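Local coordinates for UPF0311 protein CA_C3321 (Clostridium acetobutylicum ATCC 824, PDB 3G7G) that is of unknown function but belongs to the UPF0311 family and folds as a closed antiparallel eight-stranded beta-barrel, four chains making up the assembly, at residues 126-129 with 130-133; 100-103 with 104-108. One frame throughout, in Å; residues are numbered along the deposited sequence.

Contact 1: residues 126-129 with 130-133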
loop_
_atom_site.group_PDB
_atom_site.type_symbol
_atom_site.label_atom_id
_atom_site.label_comp_id
_atom_site.label_asym_id
_atom_site.label_seq_id
_atom_site.Cartn_x
_atom_site.Cartn_y
_atom_site.Cartn_z
ATOM N N THR A 126 13.172 11.624 2.796
ATOM C CA THR A 126 14.104 12.720 3.059
ATOM C C THR A 126 15.175 12.745 1.943
ATOM O O THR A 126 15.308 11.780 1.218
ATOM C CB THR A 126 14.773 12.556 4.418
ATOM O OG1 THR A 126 15.505 11.333 4.438
ATOM C CG2 THR A 126 13.739 12.505 5.520
ATOM N N TYR A 127 15.899 13.861 1.799
ATOM C CA TYR A 127 16.764 14.108 0.615
ATOM C C TYR A 127 18.150 14.600 0.995
ATOM O O TYR A 127 18.836 15.307 0.221
ATOM C CB TYR A 127 16.086 15.097 -0.353
ATOM C CG TYR A 127 14.611 14.843 -0.411
ATOM C CD1 TYR A 127 14.088 13.928 -1.307
ATOM C CD2 TYR A 127 13.742 15.450 0.494
ATOM C CE1 TYR A 127 12.732 13.646 -1.327
ATOM C CE2 TYR A 127 12.381 15.189 0.462
ATOM C CZ TYR A 127 11.886 14.257 -0.440
ATOM O OH TYR A 127 10.523 13.969 -0.498
ATOM N N SER A 128 18.589 14.169 2.164
ATOM C CA SER A 128 19.851 14.624 2.696
ATOM C C SER A 128 20.307 13.602 3.698
ATOM O O SER A 128 19.471 13.094 4.431
ATOM C CB SER A 128 19.608 15.986 3.339
ATOM O OG SER A 128 20.449 16.212 4.420
ATOM N N PRO A 129 21.622 13.246 3.720
ATOM C CA PRO A 129 22.191 12.366 4.761
ATOM C C PRO A 129 21.892 12.707 6.221
ATOM O O PRO A 129 21.875 11.823 7.057
ATOM C CB PRO A 129 23.709 12.500 4.516
ATOM C CG PRO A 129 23.793 12.648 3.059
ATOM C CD PRO A 129 22.654 13.590 2.723
ATOM N N LYS A 130 21.644 13.965 6.537
ATOM C CA LYS A 130 21.378 14.353 7.909
ATOM C C LYS A 130 20.061 13.740 8.359
ATOM O O LYS A 130 19.916 13.423 9.527
ATOM C CB LYS A 130 21.325 15.865 8.026
ATOM C CG LYS A 130 21.285 16.386 9.412
ATOM C CD LYS A 130 21.065 17.864 9.429
ATOM C CE LYS A 130 21.094 18.396 10.877
ATOM N NZ LYS A 130 20.642 19.830 10.916
ATOM N N TYR A 131 19.125 13.558 7.436
ATOM C CA TYR A 131 17.789 13.020 7.780
ATOM C C TYR A 131 17.480 11.624 7.218
ATOM O O TYR A 131 16.312 11.179 7.306
ATOM C CB TYR A 131 16.694 14.012 7.341
ATOM C CG TYR A 131 16.934 15.366 7.957
ATOM C CD1 TYR A 131 16.615 15.609 9.291
ATOM C CD2 TYR A 131 17.534 16.389 7.223
ATOM C CE1 TYR A 131 16.876 16.831 9.865
ATOM C CE2 TYR A 131 17.809 17.587 7.790
ATOM C CZ TYR A 131 17.472 17.803 9.110
ATOM O OH TYR A 131 17.719 19.015 9.657
ATOM N N LYS A 132 18.487 10.899 6.715
ATOM C CA LYS A 132 18.199 9.580 6.142
ATOM C C LYS A 132 17.751 8.530 7.205
ATOM O O LYS A 132 17.055 7.542 6.873
ATOM C CB LYS A 132 19.334 9.091 5.244
ATOM C CG LYS A 132 19.373 9.818 3.886
ATOM C CD LYS A 132 18.207 9.419 2.942
ATOM C CE LYS A 132 18.202 10.281 1.700
ATOM N NZ LYS A 132 17.280 9.832 0.566
ATOM N N TRP A 133 18.118 8.780 8.468
ATOM C CA TRP A 133 17.699 7.956 9.583
ATOM C C TRP A 133 16.176 7.874 9.709
ATOM O O TRP A 133 15.659 6.889 10.218
ATOM C CB TRP A 133 18.298 8.468 10.895
ATOM C CG TRP A 133 17.821 9.830 11.339
ATOM C CD1 TRP A 133 18.377 11.056 11.024
ATOM C CD2 TRP A 133 16.715 10.110 12.204
ATOM N NE1 TRP A 133 17.648 12.075 11.614
ATOM C CE2 TRP A 133 16.635 11.524 12.350
ATOM C CE3 TRP A 133 15.759 9.309 12.850
ATOM C CZ2 TRP A 133 15.643 12.142 13.127
ATOM C CZ3 TRP A 133 14.779 9.932 13.624
ATOM C CH2 TRP A 133 14.732 11.326 13.758
HETATM O O HOH W 1 20.728 10.187 8.894
#

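Contact 2: residues 100-103 with 104-108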
loop_
_atom_site.group_PDB
_atom_site.type_symbol
_atom_site.label_atom_id
_atom_site.label_comp_id
_atom_site.label_asym_id
_atom_site.label_seq_id
_atom_site.Cartn_x
_atom_site.Cartn_y
_atom_site.Cartn_z
ATOM N N GLU A 100 -20.418 4.741 23.472
ATOM C CA GLU A 100 -21.298 5.835 23.888
ATOM C C GLU A 100 -21.106 7.133 23.100
ATOM O O GLU A 100 -21.954 8.004 23.156
ATOM C CB GLU A 100 -21.118 6.114 25.389
ATOM C CG GLU A 100 -19.866 6.916 25.719
ATOM C CD GLU A 100 -19.513 6.894 27.187
ATOM O OE1 GLU A 100 -18.753 5.993 27.612
ATOM O OE2 GLU A 100 -19.980 7.799 27.905
ATOM N N TYR A 101 -19.994 7.282 22.386
ATOM C CA TYR A 101 -19.774 8.487 21.573
ATOM C C TYR A 101 -19.883 8.272 20.075
ATOM O O TYR A 101 -19.741 9.227 19.321
ATOM C CB TYR A 101 -18.401 9.073 21.841
ATOM C CG TYR A 101 -18.112 9.419 23.280
ATOM C CD1 TYR A 101 -18.435 10.672 23.798
ATOM C CD2 TYR A 101 -17.458 8.515 24.105
ATOM C CE1 TYR A 101 -18.129 10.999 25.110
ATOM C CE2 TYR A 101 -17.145 8.836 25.414
ATOM C CZ TYR A 101 -17.484 10.072 25.908
ATOM O OH TYR A 101 -17.169 10.380 27.209
ATOM N N ILE A 102 -20.114 7.034 19.645
ATOM C CA ILE A 102 -20.177 6.710 18.219
ATOM C C ILE A 102 -21.224 7.510 17.453
ATOM O O ILE A 102 -20.897 8.082 16.418
ATOM C CB ILE A 102 -20.340 5.186 17.964
ATOM C CG1 ILE A 102 -19.034 4.464 18.307
ATOM C CG2 ILE A 102 -20.725 4.905 16.492
ATOM C CD1 ILE A 102 -19.036 2.997 17.965
ATOM N N GLU A 103 -22.447 7.610 17.957
ATOM C CA GLU A 103 -23.480 8.378 17.260
ATOM C C GLU A 103 -23.063 9.814 17.104
ATOM O O GLU A 103 -23.362 10.443 16.114
ATOM C CB GLU A 103 -24.845 8.320 17.959
ATOM C CG GLU A 103 -25.489 6.956 18.033
ATOM C CD GLU A 103 -26.038 6.452 16.721
ATOM O OE1 GLU A 103 -26.424 7.248 15.879
ATOM O OE2 GLU A 103 -26.071 5.246 16.544
ATOM N N ALA A 104 -22.357 10.321 18.093
ATOM C CA ALA A 104 -21.902 11.680 18.056
ATOM C C ALA A 104 -20.923 11.814 16.928
ATOM O O ALA A 104 -20.988 12.746 16.152
ATOM C CB ALA A 104 -21.263 12.036 19.334
ATOM N N VAL A 105 -20.018 10.857 16.833
ATOM C CA VAL A 105 -19.003 10.877 15.790
ATOM C C VAL A 105 -19.635 10.878 14.381
ATOM O O VAL A 105 -19.064 11.349 13.435
ATOM C CB VAL A 105 -17.974 9.736 15.990
ATOM C CG1 VAL A 105 -17.307 9.367 14.729
ATOM C CG2 VAL A 105 -16.967 10.125 17.001
ATOM N N LYS A 106 -20.857 10.401 14.294
ATOM C CA LYS A 106 -21.533 10.204 13.038
ATOM C C LYS A 106 -22.264 11.358 12.333
ATOM O O LYS A 106 -22.082 11.462 11.162
ATOM C CB LYS A 106 -22.424 8.996 13.180
ATOM C CG LYS A 106 -21.679 7.813 13.626
ATOM C CD LYS A 106 -22.395 6.527 13.331
ATOM C CE LYS A 106 -21.855 5.861 12.124
ATOM N NZ LYS A 106 -22.710 4.746 11.762
ATOM N N SER A 107 -23.144 12.129 12.998
ATOM C CA SER A 107 -23.629 13.457 12.649
ATOM C C SER A 107 -22.537 14.483 12.918
ATOM O O SER A 107 -22.671 15.657 12.575
ATOM C CB SER A 107 -24.885 13.798 13.452
ATOM O OG SER A 107 -25.121 12.836 14.465
ATOM N N GLY A 108 -21.452 14.025 13.536
ATOM C CA GLY A 108 -20.325 14.882 13.846
ATOM C C GLY A 108 -20.623 15.862 14.964
ATOM O O GLY A 108 -20.420 17.066 14.811
HETATM O O HOH W 2 -22.854 9.371 20.996
#

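Contact 1: residues 126-129 with 130-133
Ser-128 and Tyr-131 close a beta turn of the type I/III class, with Pro-129 and Lys-130 both near helical angles and Tyr-131 N giving its hydrogen to Ser-128 O at 3.1 Å. The turn lies in the loop between strands 117-126 and 139-144 of the barrel. It is reinforced by its first side chain: Ser-128 OG receives a weak hydrogen bond from Lys-130 N at 3.3 Å, which makes an ST turn. One water extends the curve, donating to Pro-129 O and accepting from Trp-133 N, so the carbonyl and amide are joined without meeting directly.

Lys-132 makes the longest reach across the turn. Its chain turns sharply about CB-CG (chi2 -71°) and then runs extended, which sends it back over the turn. CG passes Ser-128 O, CD lies 3.6 Å from Thr-126 OG1, and NZ ends 2.8 Å from Thr-126 O, approaching that oxygen from 36° above the plane of its carbonyl. The same ammonium makes a salt bridge with Asp-30 of the second subunit. Thr-126 meets Tyr-131 at about a right angle: CG2 touches Tyr-131 CB at 3.8 Å, while a chi1 of 61° turns OG1 toward Tyr-131 O, to which it donates a weak bond at 3.0 Å. Within the turn, Lys-130 CG lies over one face of the Tyr-131 ring, offset toward the rim, and both residues reach Asp-83 with their polar ends, Lys-130 by a salt bridge and Tyr-131 by a hydrogen bond.

Chemically, the turn is held by a mixture of backbone, hydroxyl and ammonium bonds. Because Lys-132 faces a carbonyl oxygen and a carboxylate together, its charge is probably stabilised, which probably ties the shape of this loop to the subunit interface.

Contact 2: residues 100-103 with 104-108
The helix begins with Val-105 N bonding to Tyr-101 O at 3.0 Å, nearly straight at 155°. One residue later the pattern tightens. Lys-106 N divides its hydrogen between two carbonyls: Glu-103 O, 3.1 Å away, accepts it, and Ile-102 O takes a weak share.

The close packing is of side chains against these carbonyls: Ala-104 CB sits 3.2 Å from Tyr-101 O, and Val-105 CB 3.4 Å from Ile-102 O. Ile-102 and Lys-106 lie alongside each other and point the same way, Ile-102 CG2 resting 3.9 Å from Lys-106 CD. A bend at chi3 (100°) then redirects the lysine, and NZ hydrogen-bonds to Pro-67 O. Tyr-101 and Ala-104 both pack on Val-111.

The solvent side is looser. A water stands in the opening turn, donating to Glu-100 O and accepting from Ala-104 N, taking the place of a direct bond between the two at the start of the helix. Glu-103 is exposed, and its OE2 stays 5.9 Å from Lys-106 NZ, too far for a salt bridge. Ser-107 OG hydrogen-bonds to Glu-109 OE1.

Gly-108 leaves helical geometry with a positive phi of 72°, a familiar way to finish a helix. The whole is a short surface helix in the connection between the neighbouring antiparallel strands 86-96 and 117-126 of the barrel.

In the fold
Both contacts belong to connections between barrel strands rather than to the sheet, and they lie on opposite sides of the chain's centre, with their own centres about 42 Å apart and no touch between them. Strand 117-126 follows the connection that holds contact 2 and leads into contact 1. Contact 1 is partly buried, with two of its touching residues enclosed, and it reaches a second subunit; contact 2 is a surface contact that no other chain of the assembly meets. Their chemistry differs accordingly: side-chain hydroxyl and ammonium groups bond across 126-133, whereas 100-108 relies on main-chain helical bonds and aliphatic packing. Each includes one bridging water.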